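Local coordinates for protein CD38 molecule (PDB 3KOU) that belongs to the ADP-ribosyl cyclase family and holds the ligand 2NF in a pocket beside a parallel beta sheet, at residues V85-T90 and L103-D108; V165-N170 and L197-V202; D211-S216 and F232-N237. All coordinates share one frame; numbering follows the deposited sequence.

Contact 1: V85-T90 and L103-D108; sequences VFWSKT and LMTLED. With 2NF ([[(2R,3S,4R,5R)-5-(6-aminopurin-9-yl)-3,4-dihydroxyoxolan-2-yl]methoxy-hydroxyphosphoryl] [(2R,3S,4R,5R)-5-(3-carbamoylpyridin-1-ium-1yl)- 3-fluoro-,4- hydroxyoxolan-2-yl]methyl phosphate), chain E; NAG (2-acetamido-2-deoxy-beta-D-glucopyranose), chain C.
The ligand pocket of this ADP-ribosyl cyclase-family protein is built partly on the edge strand 85-88, where W87 meets E107 of the loop that follows helix 91-101. NE1 of W87 gives its hydrogen to OE1 of E107 at 2.9 Å. The carboxylate oxygen lies almost in the indole plane and receives the bond on its syn side, but from well out of the carboxylate plane, the two flat groups being turned 52° apart. A bend at chi2 (75°) brings the glutamate's short chain back to the ring edge. OE1 also accepts a hydrogen bond from H95, so two donors grip one buried oxygen, and the indole's rotation is fixed.

Further back along the strand, the backbone N of V85 bonds to O of M104 at 3.0 Å. One water links V85 O and L106 N, which at 4.3 Å do not bond directly. The branched V85 suits a buried strand, its CG2 packing 3.6 Å from CB of L103.

One face of the W87 ring is turned to 2NF near C3D, and W87 N reaches O3D of 2NF at 2.8 Å. S88 OG bonds to O1N of 2NF, while K89 NZ, at 2.9 Å from O1A of 2NF, also pairs with D178. Aromatic face, hydroxyl and lysine line one side of the 2NF pocket, which E187, I182 and F183 help to complete, at the C-terminal end of strand 85-88.

Contact 2: V165-N170 and L197-V202; sequences VRVVLN and LEAWLV. With NAG (2-acetamido-2-deoxy-beta-D-glucopyranose), chain C.
Two neighbouring strands of the central parallel sheet, 165-170 and 197-202, run in register, V165 beside L197 through to N170 beside V202. Five backbone hydrogen bonds join them in the zigzag of parallel pairing: E198 N to V165 O, V167 N to E198 O, W200 N to V167 O, L169 N to W200 O and V202 N to L169 O. The middle one, W200 N to V167 O, measures 2.9 Å. The strand axes approach to 4.6 Å, with 20° between their directions.

Apolar packing fills the face bearing V165, V167, L169, L197, A199 and L201. V165 is modelled in two conformers, in one of which its CG2 meets CD1 of L197. V167 turns CG1 between its backbone N and carbonyl carbon (chi1 67°), against CB of A199 at a tight 3.5 Å; the small alanine admits this branch. Farther on, the leucine ends of L169 and L201 meet, CD1 to CD1, at 4.1 Å.

Polar ends are served beyond the pair: R166 bonds to Y97 and E198 to R233. N170 ND2 carries the NAG sugar covalently, while OD1 of N170 accepts from S172 N.

The face with V168 and V202 packs on helix 91-101, whereas L169, L197 and L201 reach helix 216-227. Strands 85-88 and 231-239 flank the pair, whose own connection is a beta-alpha-beta unit through helix 182-187.

Contact 3: D211-S216 and F232-N237; sequences DSCSGS and FRCMDN
A disulfide between C213 and C234 ties the loop ahead of helix 216-227 to strand 231-239, the outermost strand of the parallel sheet on this side. At the start of the loop, D211 approaches through a water that donates to its backbone O and accepts from N237 N, while its carboxylate turns to A176 N and S217 OG. S212 then brings CB to 3.4 Å from OD2 of D236 and opens a type I beta turn.

C213 carries most of the contact. Its backbone N points almost straight (172°) at the anti lone pair of D236 OD2, 2.8 Å away. Its SG lies beside its own backbone N (chi1 -65°) and faces SG of C234, which is turned the other way, opposite its backbone N; the bridge between them has a chi3 of -80°. Cysteine suits both places because the covalent bond joins two segments that share only a small surface contact.

Serine fits the turn through its hydroxyl: OG of S214 shares a hydrogen bond with OG of S212, and either could be the donor. G215, in the position just before the helix, closes the turn, its N bonded to O of S212 at 3.1 Å.

The three contacts follow one another along the chain and all reach the same four-stranded parallel sheet, whose order is 85-88, 164-170, 196-203, 231-239. Contact 1 lies at one outer strand, contact 2 joins the two inner strands, and contact 3 lies at the other outer strand. The centres of contacts 1 and 2 are about 10 Å apart, and T90 OG1 probably bonds to V168 O between them. Contacts 2 and 3, with centres about 9 Å apart, are joined by a probable hydrogen bond from L201 N to M235 O. Contacts 1 and 3 do not touch, their nearest atoms being about 10 Å apart. The sheet thus spans from the ligand pocket, past the glycan-bearing N170, to a disulfide at the surface.

Contact 1: V85-T90 and L103-D108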
loop_
_atom_site.group_PDB
_atom_site.type_symbol
_atom_site.label_atom_id
_atom_site.label_comp_id
_atom_site.label_asym_id
_atom_site.label_seq_id
_atom_site.Cartn_x
_atom_site.Cartn_y
_atom_site.Cartn_z
ATOM N N VAL A 85 9.199 3.450 -2.200
ATOM C CA VAL A 85 8.730 3.037 -3.519
ATOM C C VAL A 85 7.215 2.893 -3.527
ATOM O O VAL A 85 6.653 2.184 -2.693
ATOM C CB VAL A 85 9.357 1.693 -3.936
ATOM C CG1 VAL A 85 8.754 1.201 -5.265
ATOM C CG2 VAL A 85 10.878 1.845 -4.015
ATOM N N PHE A 86 6.565 3.586 -4.460
ATOM C CA PHE A 86 5.147 3.420 -4.744
ATOM C C PHE A 86 4.995 2.510 -5.968
ATOM O O PHE A 86 5.940 2.337 -6.743
ATOM C CB PHE A 86 4.487 4.794 -5.039
ATOM C CG PHE A 86 4.503 5.736 -3.866
ATOM C CD1 PHE A 86 3.484 5.716 -2.921
ATOM C CD2 PHE A 86 5.550 6.625 -3.694
ATOM C CE1 PHE A 86 3.511 6.578 -1.836
ATOM C CE2 PHE A 86 5.576 7.495 -2.608
ATOM C CZ PHE A 86 4.561 7.476 -1.691
ATOM N N TRP A 87 3.806 1.935 -6.142
ATOM C CA TRP A 87 3.499 1.093 -7.302
ATOM C C TRP A 87 2.003 1.146 -7.615
ATOM O O TRP A 87 1.192 1.455 -6.745
ATOM C CB TRP A 87 3.933 -0.359 -7.073
ATOM C CG TRP A 87 3.272 -1.011 -5.895
ATOM C CD1 TRP A 87 3.739 -1.051 -4.609
ATOM C CD2 TRP A 87 2.037 -1.724 -5.894
ATOM N NE1 TRP A 87 2.861 -1.746 -3.805
ATOM C CE2 TRP A 87 1.809 -2.166 -4.572
ATOM C CE3 TRP A 87 1.096 -2.036 -6.885
ATOM C CZ2 TRP A 87 0.687 -2.896 -4.218
ATOM C CZ3 TRP A 87 -0.013 -2.762 -6.524
ATOM C CH2 TRP A 87 -0.208 -3.189 -5.204
ATOM N N SER A 88 1.642 0.871 -8.867
ATOM C CA SER A 88 0.231 0.783 -9.262
ATOM C C SER A 88 0.154 -0.120 -10.499
ATOM O O SER A 88 0.781 0.184 -11.513
ATOM C CB SER A 88 -0.310 2.197 -9.573
ATOM O OG SER A 88 -1.739 2.232 -9.563
ATOM N N LYS A 89 -0.558 -1.250 -10.382
ATOM C CA LYS A 89 -0.720 -2.214 -11.474
ATOM C C LYS A 89 0.582 -2.939 -11.784
ATOM O O LYS A 89 0.721 -3.533 -12.857
ATOM C CB LYS A 89 -1.230 -1.546 -12.770
ATOM C CG LYS A 89 -2.171 -0.368 -12.582
ATOM C CD LYS A 89 -3.491 -0.802 -11.987
ATOM C CE LYS A 89 -4.431 0.404 -11.844
ATOM N NZ LYS A 89 -5.672 0.003 -11.127
ATOM N N THR A 90 1.530 -2.890 -10.846
ATOM C CA THR A 90 2.857 -3.448 -11.064
ATOM C C THR A 90 3.317 -4.211 -9.820
ATOM O O THR A 90 4.510 -4.262 -9.504
ATOM C CB THR A 90 3.872 -2.339 -11.356
ATOM O OG1 THR A 90 3.916 -1.417 -10.250
ATOM C CG2 THR A 90 3.507 -1.578 -12.645
ATOM N N LEU A 103 15.051 -1.340 -1.114
ATOM C CA LEU A 103 14.097 -0.245 -0.933
ATOM C C LEU A 103 12.839 -0.773 -0.243
ATOM O O LEU A 103 12.708 -1.983 -0.002
ATOM C CB LEU A 103 13.724 0.357 -2.300
ATOM C CG LEU A 103 14.921 0.872 -3.120
ATOM C CD1 LEU A 103 14.514 1.284 -4.533
ATOM C CD2 LEU A 103 15.639 2.007 -2.422
ATOM N N MET A 104 11.901 0.119 0.056
ATOM C CA MET A 104 10.655 -0.287 0.715
ATOM C C MET A 104 9.366 0.215 0.067
ATOM O O MET A 104 9.162 1.421 -0.057
ATOM C CB MET A 104 10.659 0.173 2.177
ATOM C CG MET A 104 11.916 -0.267 2.937
ATOM S SD MET A 104 11.929 0.317 4.644
ATOM C CE MET A 104 10.543 -0.625 5.221
ATOM N N THR A 105 8.496 -0.730 -0.286
ATOM C CA THR A 105 7.093 -0.471 -0.635
ATOM C C THR A 105 6.262 -0.450 0.640
ATOM O O THR A 105 6.770 -0.747 1.725
ATOM C CB THR A 105 6.549 -1.594 -1.522
ATOM O OG1 THR A 105 6.564 -2.841 -0.785
ATOM C CG2 THR A 105 7.411 -1.726 -2.772
ATOM N N LEU A 106 4.988 -0.106 0.508
ATOM C CA LEU A 106 4.072 -0.113 1.644
ATOM C C LEU A 106 4.090 -1.497 2.293
ATOM O O LEU A 106 4.051 -1.616 3.514
ATOM C CB LEU A 106 2.655 0.267 1.176
ATOM C CG LEU A 106 1.607 0.408 2.280
ATOM C CD1 LEU A 106 1.994 1.482 3.340
ATOM C CD2 LEU A 106 0.229 0.682 1.680
ATOM N N GLU A 107 4.203 -2.528 1.461
ATOM C CA GLU A 107 4.159 -3.908 1.927
ATOM C C GLU A 107 5.422 -4.293 2.711
ATOM O O GLU A 107 5.478 -5.374 3.327
ATOM C CB GLU A 107 3.882 -4.879 0.745
ATOM C CG GLU A 107 2.464 -4.814 0.184
ATOM C CD GLU A 107 2.198 -3.552 -0.690
ATOM O OE1 GLU A 107 3.164 -2.954 -1.194
ATOM O OE2 GLU A 107 1.024 -3.173 -0.846
ATOM N N ASP A 108 6.420 -3.409 2.699
ATOM C CA ASP A 108 7.647 -3.571 3.468
ATOM C C ASP A 108 7.673 -2.776 4.781
ATOM O O ASP A 108 8.664 -2.812 5.504
ATOM C CB ASP A 108 8.876 -3.205 2.623
ATOM C CG ASP A 108 9.017 -4.082 1.392
ATOM O OD1 ASP A 108 8.877 -5.309 1.530
ATOM O OD2 ASP A 108 9.277 -3.554 0.286
HETATM C C1D 2NF E . -0.493 2.437 -1.817
HETATM C C2D 2NF E . 0.927 1.993 -2.113
HETATM F F2D 2NF E . 1.909 2.548 -1.456
HETATM C C3D 2NF E . 0.980 1.819 -3.612
HETATM O O3D 2NF E . 1.987 2.564 -4.152
HETATM O O4D 2NF E . -1.231 2.111 -2.968
HETATM C C4D 2NF E . -0.470 1.980 -4.088
HETATM C C5D 2NF E . -1.006 0.934 -5.020
HETATM O O5D 2NF E . -2.386 0.605 -5.021
HETATM P PN 2NF E . -3.129 0.893 -6.346
HETATM O O1N 2NF E . -2.484 2.083 -6.817
HETATM O O2N 2NF E . -4.495 0.934 -6.094
HETATM O O3 2NF E . -2.665 -0.260 -7.275
HETATM P PA 2NF E . -3.522 -1.401 -7.922
HETATM O O1A 2NF E . -4.548 -0.830 -8.633
HETATM O O2A 2NF E . -4.042 -2.102 -6.778
HETATM O O5B 2NF E . -2.648 -2.206 -8.725
HETATM C C1 NAG C . 0.934 -4.776 -16.644
HETATM C C2 NAG C . 1.918 -5.765 -16.001
HETATM C C3 NAG C . 1.526 -7.203 -16.388
HETATM C C4 NAG C . 0.030 -7.504 -16.229
HETATM C C5 NAG C . -0.791 -6.382 -16.857
HETATM C C6 NAG C . -2.307 -6.542 -16.640
HETATM C C7 NAG C . 4.201 -4.949 -15.595
HETATM C C8 NAG C . 5.501 -4.547 -16.219
HETATM N N2 NAG C . 3.298 -5.504 -16.426
HETATM O O3 NAG C . 2.314 -8.137 -15.678
HETATM O O4 NAG C . -0.290 -8.755 -16.860
HETATM O O5 NAG C . -0.383 -5.157 -16.269
HETATM O O6 NAG C . -2.593 -6.724 -15.267
HETATM O O7 NAG C . 4.005 -4.775 -14.389
HETATM O O HOH W 1 4.267 0.966 -2.055
#

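Contact 2: V165-N170 and L197-V202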
loop_
_atom_site.group_PDB
_atom_site.type_symbol
_atom_site.label_atom_id
_atom_site.label_comp_id
_atom_site.label_asym_id
_atom_site.label_seq_id
_atom_site.Cartn_x
_atom_site.Cartn_y
_atom_site.Cartn_z
ATOM N N VAL A 165 11.511 9.916 -3.929
ATOM C CA VAL A 165 10.673 8.716 -3.922
ATOM C C VAL A 165 10.555 8.194 -5.348
ATOM O O VAL A 165 10.711 8.957 -6.305
ATOM C CB VAL A 165 9.254 8.990 -3.359
ATOM C CG1 VAL A 165 9.331 9.416 -1.896
ATOM C CG2 VAL A 165 8.534 10.056 -4.188
ATOM N N ARG A 166 10.297 6.898 -5.491
ATOM C CA ARG A 166 10.146 6.284 -6.819
ATOM C C ARG A 166 8.762 5.667 -6.982
ATOM O O ARG A 166 8.154 5.233 -5.988
ATOM C CB ARG A 166 11.224 5.215 -7.086
ATOM C CG ARG A 166 12.657 5.722 -7.074
ATOM C CD ARG A 166 13.369 5.291 -5.810
ATOM N NE ARG A 166 14.652 5.969 -5.632
ATOM C CZ ARG A 166 15.810 5.501 -6.083
ATOM N NH1 ARG A 166 15.853 4.351 -6.741
ATOM N NH2 ARG A 166 16.929 6.182 -5.878
ATOM N N VAL A 167 8.244 5.660 -8.217
ATOM C CA VAL A 167 7.021 4.916 -8.535
ATOM C C VAL A 167 7.188 4.010 -9.766
ATOM O O VAL A 167 7.758 4.425 -10.786
ATOM C CB VAL A 167 5.773 5.823 -8.679
ATOM C CG1 VAL A 167 5.894 6.713 -9.896
ATOM C CG2 VAL A 167 4.520 4.965 -8.775
ATOM N N VAL A 168 6.746 2.756 -9.643
ATOM C CA VAL A 168 6.799 1.798 -10.758
ATOM C C VAL A 168 5.408 1.689 -11.380
ATOM O O VAL A 168 4.457 1.270 -10.720
ATOM C CB VAL A 168 7.278 0.409 -10.290
ATOM C CG1 VAL A 168 7.455 -0.535 -11.496
ATOM C CG2 VAL A 168 8.594 0.548 -9.496
ATOM N N LEU A 169 5.294 2.094 -12.641
ATOM C CA LEU A 169 4.018 2.041 -13.338
ATOM C C LEU A 169 4.081 1.103 -14.520
ATOM O O LEU A 169 5.160 0.729 -14.984
ATOM C CB LEU A 169 3.592 3.436 -13.806
ATOM C CG LEU A 169 3.491 4.431 -12.634
ATOM C CD1 LEU A 169 3.305 5.876 -13.134
ATOM C CD2 LEU A 169 2.352 4.041 -11.681
ATOM N N ASN A 170 2.906 0.771 -15.027
ATOM C CA ASN A 170 2.758 -0.254 -16.040
ATOM C C ASN A 170 2.626 0.320 -17.437
ATOM O O ASN A 170 1.543 0.759 -17.826
ATOM C CB ASN A 170 1.505 -1.030 -15.742
ATOM C CG ASN A 170 1.488 -2.334 -16.431
ATOM O OD1 ASN A 170 1.869 -2.459 -17.598
ATOM N ND2 ASN A 170 1.066 -3.329 -15.715
ATOM N N LEU A 197 9.778 13.047 -7.098
ATOM C CA LEU A 197 9.258 11.750 -7.510
ATOM C C LEU A 197 9.826 11.313 -8.849
ATOM O O LEU A 197 9.825 12.075 -9.831
ATOM C CB LEU A 197 7.737 11.786 -7.570
ATOM C CG LEU A 197 7.081 10.511 -8.124
ATOM C CD1 LEU A 197 7.256 9.361 -7.153
ATOM C CD2 LEU A 197 5.608 10.731 -8.401
ATOM N N GLU A 198 10.324 10.084 -8.890
ATOM C CA GLU A 198 10.801 9.512 -10.138
ATOM C C GLU A 198 9.861 8.398 -10.545
ATOM O O GLU A 198 9.635 7.485 -9.766
ATOM C CB GLU A 198 12.207 8.940 -9.955
ATOM C CG GLU A 198 13.255 9.990 -9.674
ATOM C CD GLU A 198 14.623 9.365 -9.502
ATOM O OE1 GLU A 198 14.769 8.175 -9.852
ATOM O OE2 GLU A 198 15.538 10.060 -9.019
ATOM N N ALA A 199 9.316 8.475 -11.754
ATOM C CA ALA A 199 8.424 7.429 -12.267
ATOM C C ALA A 199 9.126 6.601 -13.330
ATOM O O ALA A 199 9.861 7.147 -14.147
ATOM C CB ALA A 199 7.142 8.050 -12.841
ATOM N N TRP A 200 8.897 5.287 -13.298
ATOM C CA TRP A 200 9.417 4.349 -14.288
ATOM C C TRP A 200 8.227 3.638 -14.935
ATOM O O TRP A 200 7.423 2.978 -14.249
ATOM C CB TRP A 200 10.359 3.331 -13.610
ATOM C CG TRP A 200 11.557 3.965 -12.981
ATOM C CD1 TRP A 200 11.654 4.452 -11.703
ATOM C CD2 TRP A 200 12.828 4.192 -13.594
ATOM N NE1 TRP A 200 12.905 4.980 -11.493
ATOM C CE2 TRP A 200 13.644 4.834 -12.639
ATOM C CE3 TRP A 200 13.350 3.942 -14.867
ATOM C CZ2 TRP A 200 14.954 5.209 -12.909
ATOM C CZ3 TRP A 200 14.652 4.319 -15.134
ATOM C CH2 TRP A 200 15.441 4.943 -14.158
ATOM N N LEU A 201 8.054 3.813 -16.243
ATOM C CA LEU A 201 6.959 3.137 -16.940
ATOM C C LEU A 201 7.520 1.936 -17.698
ATOM O O LEU A 201 8.270 2.093 -18.669
ATOM C CB LEU A 201 6.248 4.080 -17.908
ATOM C CG LEU A 201 5.163 5.011 -17.338
ATOM C CD1 LEU A 201 5.777 6.001 -16.380
ATOM C CD2 LEU A 201 4.461 5.737 -18.469
ATOM N N VAL A 202 7.149 0.745 -17.245
ATOM C CA VAL A 202 7.850 -0.477 -17.634
ATOM C C VAL A 202 6.864 -1.400 -18.345
ATOM O O VAL A 202 5.748 -1.605 -17.875
ATOM C CB VAL A 202 8.448 -1.191 -16.396
ATOM C CG1 VAL A 202 9.183 -2.465 -16.827
ATOM C CG2 VAL A 202 9.383 -0.254 -15.609
HETATM C C1 NAG C . 0.934 -4.776 -16.644
HETATM C C2 NAG C . 1.918 -5.765 -16.001
HETATM C C3 NAG C . 1.526 -7.203 -16.388
HETATM C C4 NAG C . 0.030 -7.504 -16.229
HETATM C C5 NAG C . -0.791 -6.382 -16.857
HETATM C C6 NAG C . -2.307 -6.542 -16.640
HETATM C C7 NAG C . 4.201 -4.949 -15.595
HETATM C C8 NAG C . 5.501 -4.547 -16.219
HETATM N N2 NAG C . 3.298 -5.504 -16.426
HETATM O O3 NAG C . 2.314 -8.137 -15.678
HETATM O O4 NAG C . -0.290 -8.755 -16.860
HETATM O O5 NAG C . -0.383 -5.157 -16.269
HETATM O O6 NAG C . -2.593 -6.724 -15.267
HETATM O O7 NAG C . 4.005 -4.775 -14.389
#

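Contact 3: D211-S216 and F232-N237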
loop_
_atom_site.group_PDB
_atom_site.type_symbol
_atom_site.label_atom_id
_atom_site.label_comp_id
_atom_site.label_asym_id
_atom_site.label_seq_id
_atom_site.Cartn_x
_atom_site.Cartn_y
_atom_site.Cartn_z
ATOM N N ASP A 211 1.555 2.922 -23.186
ATOM C CA ASP A 211 1.494 4.251 -22.562
ATOM C C ASP A 211 2.918 4.737 -22.356
ATOM O O ASP A 211 3.848 3.928 -22.261
ATOM C CB ASP A 211 0.746 4.207 -21.222
ATOM C CG ASP A 211 0.182 5.568 -20.807
ATOM O OD1 ASP A 211 0.086 6.485 -21.649
ATOM O OD2 ASP A 211 -0.188 5.716 -19.626
ATOM N N SER A 212 3.090 6.048 -22.280
ATOM C CA SER A 212 4.418 6.644 -22.135
ATOM C C SER A 212 4.339 7.875 -21.247
ATOM O O SER A 212 3.243 8.284 -20.863
ATOM C CB SER A 212 4.978 7.021 -23.510
ATOM O OG SER A 212 4.309 8.166 -24.018
ATOM N N CYS A 213 5.490 8.469 -20.928
ATOM C CA CYS A 213 5.546 9.654 -20.062
ATOM C C CYS A 213 4.845 10.851 -20.698
ATOM O O CYS A 213 4.502 11.809 -20.020
ATOM C CB CYS A 213 6.991 10.048 -19.748
ATOM S SG CYS A 213 7.904 8.787 -18.766
ATOM N N SER A 214 4.663 10.797 -22.008
ATOM C CA SER A 214 4.029 11.919 -22.727
ATOM C C SER A 214 2.535 11.714 -22.947
ATOM O O SER A 214 1.841 12.564 -23.532
ATOM C CB SER A 214 4.728 12.154 -24.066
ATOM O OG SER A 214 4.503 11.047 -24.926
ATOM N N GLY A 215 2.024 10.589 -22.486
ATOM C CA GLY A 215 0.603 10.298 -22.611
ATOM C C GLY A 215 -0.287 11.132 -21.707
ATOM O O GLY A 215 0.204 11.790 -20.773
ATOM N N SER A 216 -1.597 11.098 -21.987
ATOM C CA SER A 216 -2.565 11.895 -21.248
ATOM C C SER A 216 -2.581 11.585 -19.755
ATOM O O SER A 216 -2.665 12.487 -18.934
ATOM C CB SER A 216 -3.978 11.692 -21.796
ATOM O OG SER A 216 -4.087 12.251 -23.089
ATOM N N PHE A 232 9.127 16.307 -10.652
ATOM C CA PHE A 232 8.778 15.058 -11.349
ATOM C C PHE A 232 9.769 14.728 -12.469
ATOM O O PHE A 232 10.058 15.578 -13.319
ATOM C CB PHE A 232 7.362 15.178 -11.922
ATOM C CG PHE A 232 6.843 13.930 -12.610
ATOM C CD1 PHE A 232 6.885 12.691 -11.989
ATOM C CD2 PHE A 232 6.260 14.017 -13.872
ATOM C CE1 PHE A 232 6.380 11.563 -12.622
ATOM C CE2 PHE A 232 5.748 12.884 -14.514
ATOM C CZ PHE A 232 5.807 11.656 -13.887
ATOM N N ARG A 233 10.295 13.505 -12.458
ATOM C CA ARG A 233 11.094 12.983 -13.559
ATOM C C ARG A 233 10.500 11.649 -13.988
ATOM O O ARG A 233 10.188 10.798 -13.155
ATOM C CB ARG A 233 12.559 12.776 -13.167
ATOM C CG ARG A 233 13.285 14.016 -12.692
ATOM C CD ARG A 233 14.760 13.692 -12.397
ATOM N NE ARG A 233 14.932 12.989 -11.126
ATOM C CZ ARG A 233 14.835 13.567 -9.930
ATOM N NH1 ARG A 233 14.565 14.865 -9.835
ATOM N NH2 ARG A 233 15.008 12.847 -8.826
ATOM N N CYS A 234 10.359 11.464 -15.291
ATOM C CA CYS A 234 9.656 10.294 -15.804
ATOM C C CYS A 234 10.521 9.602 -16.844
ATOM O O CYS A 234 11.058 10.232 -17.765
ATOM C CB CYS A 234 8.284 10.683 -16.379
ATOM S SG CYS A 234 7.268 9.256 -16.885
ATOM N N MET A 235 10.695 8.304 -16.653
ATOM C CA MET A 235 11.431 7.480 -17.600
ATOM C C MET A 235 10.524 6.390 -18.161
ATOM O O MET A 235 9.731 5.782 -17.435
ATOM C CB MET A 235 12.659 6.865 -16.926
ATOM C CG MET A 235 13.760 7.856 -16.587
ATOM S SD MET A 235 13.291 9.153 -15.423
ATOM C CE MET A 235 14.896 9.798 -15.011
ATOM N N ASP A 236 10.616 6.137 -19.466
ATOM C CA ASP A 236 9.732 5.144 -20.063
ATOM C C ASP A 236 10.415 4.328 -21.150
ATOM O O ASP A 236 11.630 4.390 -21.313
ATOM C CB ASP A 236 8.462 5.817 -20.604
ATOM C CG ASP A 236 8.748 6.780 -21.749
ATOM O OD1 ASP A 236 9.796 6.641 -22.423
ATOM O OD2 ASP A 236 7.916 7.681 -21.974
ATOM N N ASN A 237 9.618 3.549 -21.875
ATOM C CA ASN A 237 10.118 2.696 -22.949
ATOM C C ASN A 237 11.202 1.755 -22.444
ATOM O O ASN A 237 12.269 1.647 -23.046
ATOM C CB ASN A 237 10.661 3.523 -24.114
ATOM C CG ASN A 237 10.960 2.670 -25.331
ATOM O OD1 ASN A 237 10.228 1.727 -25.629
ATOM N ND2 ASN A 237 12.043 2.987 -26.031
HETATM O O HOH W 2 6.438 3.415 -22.412
#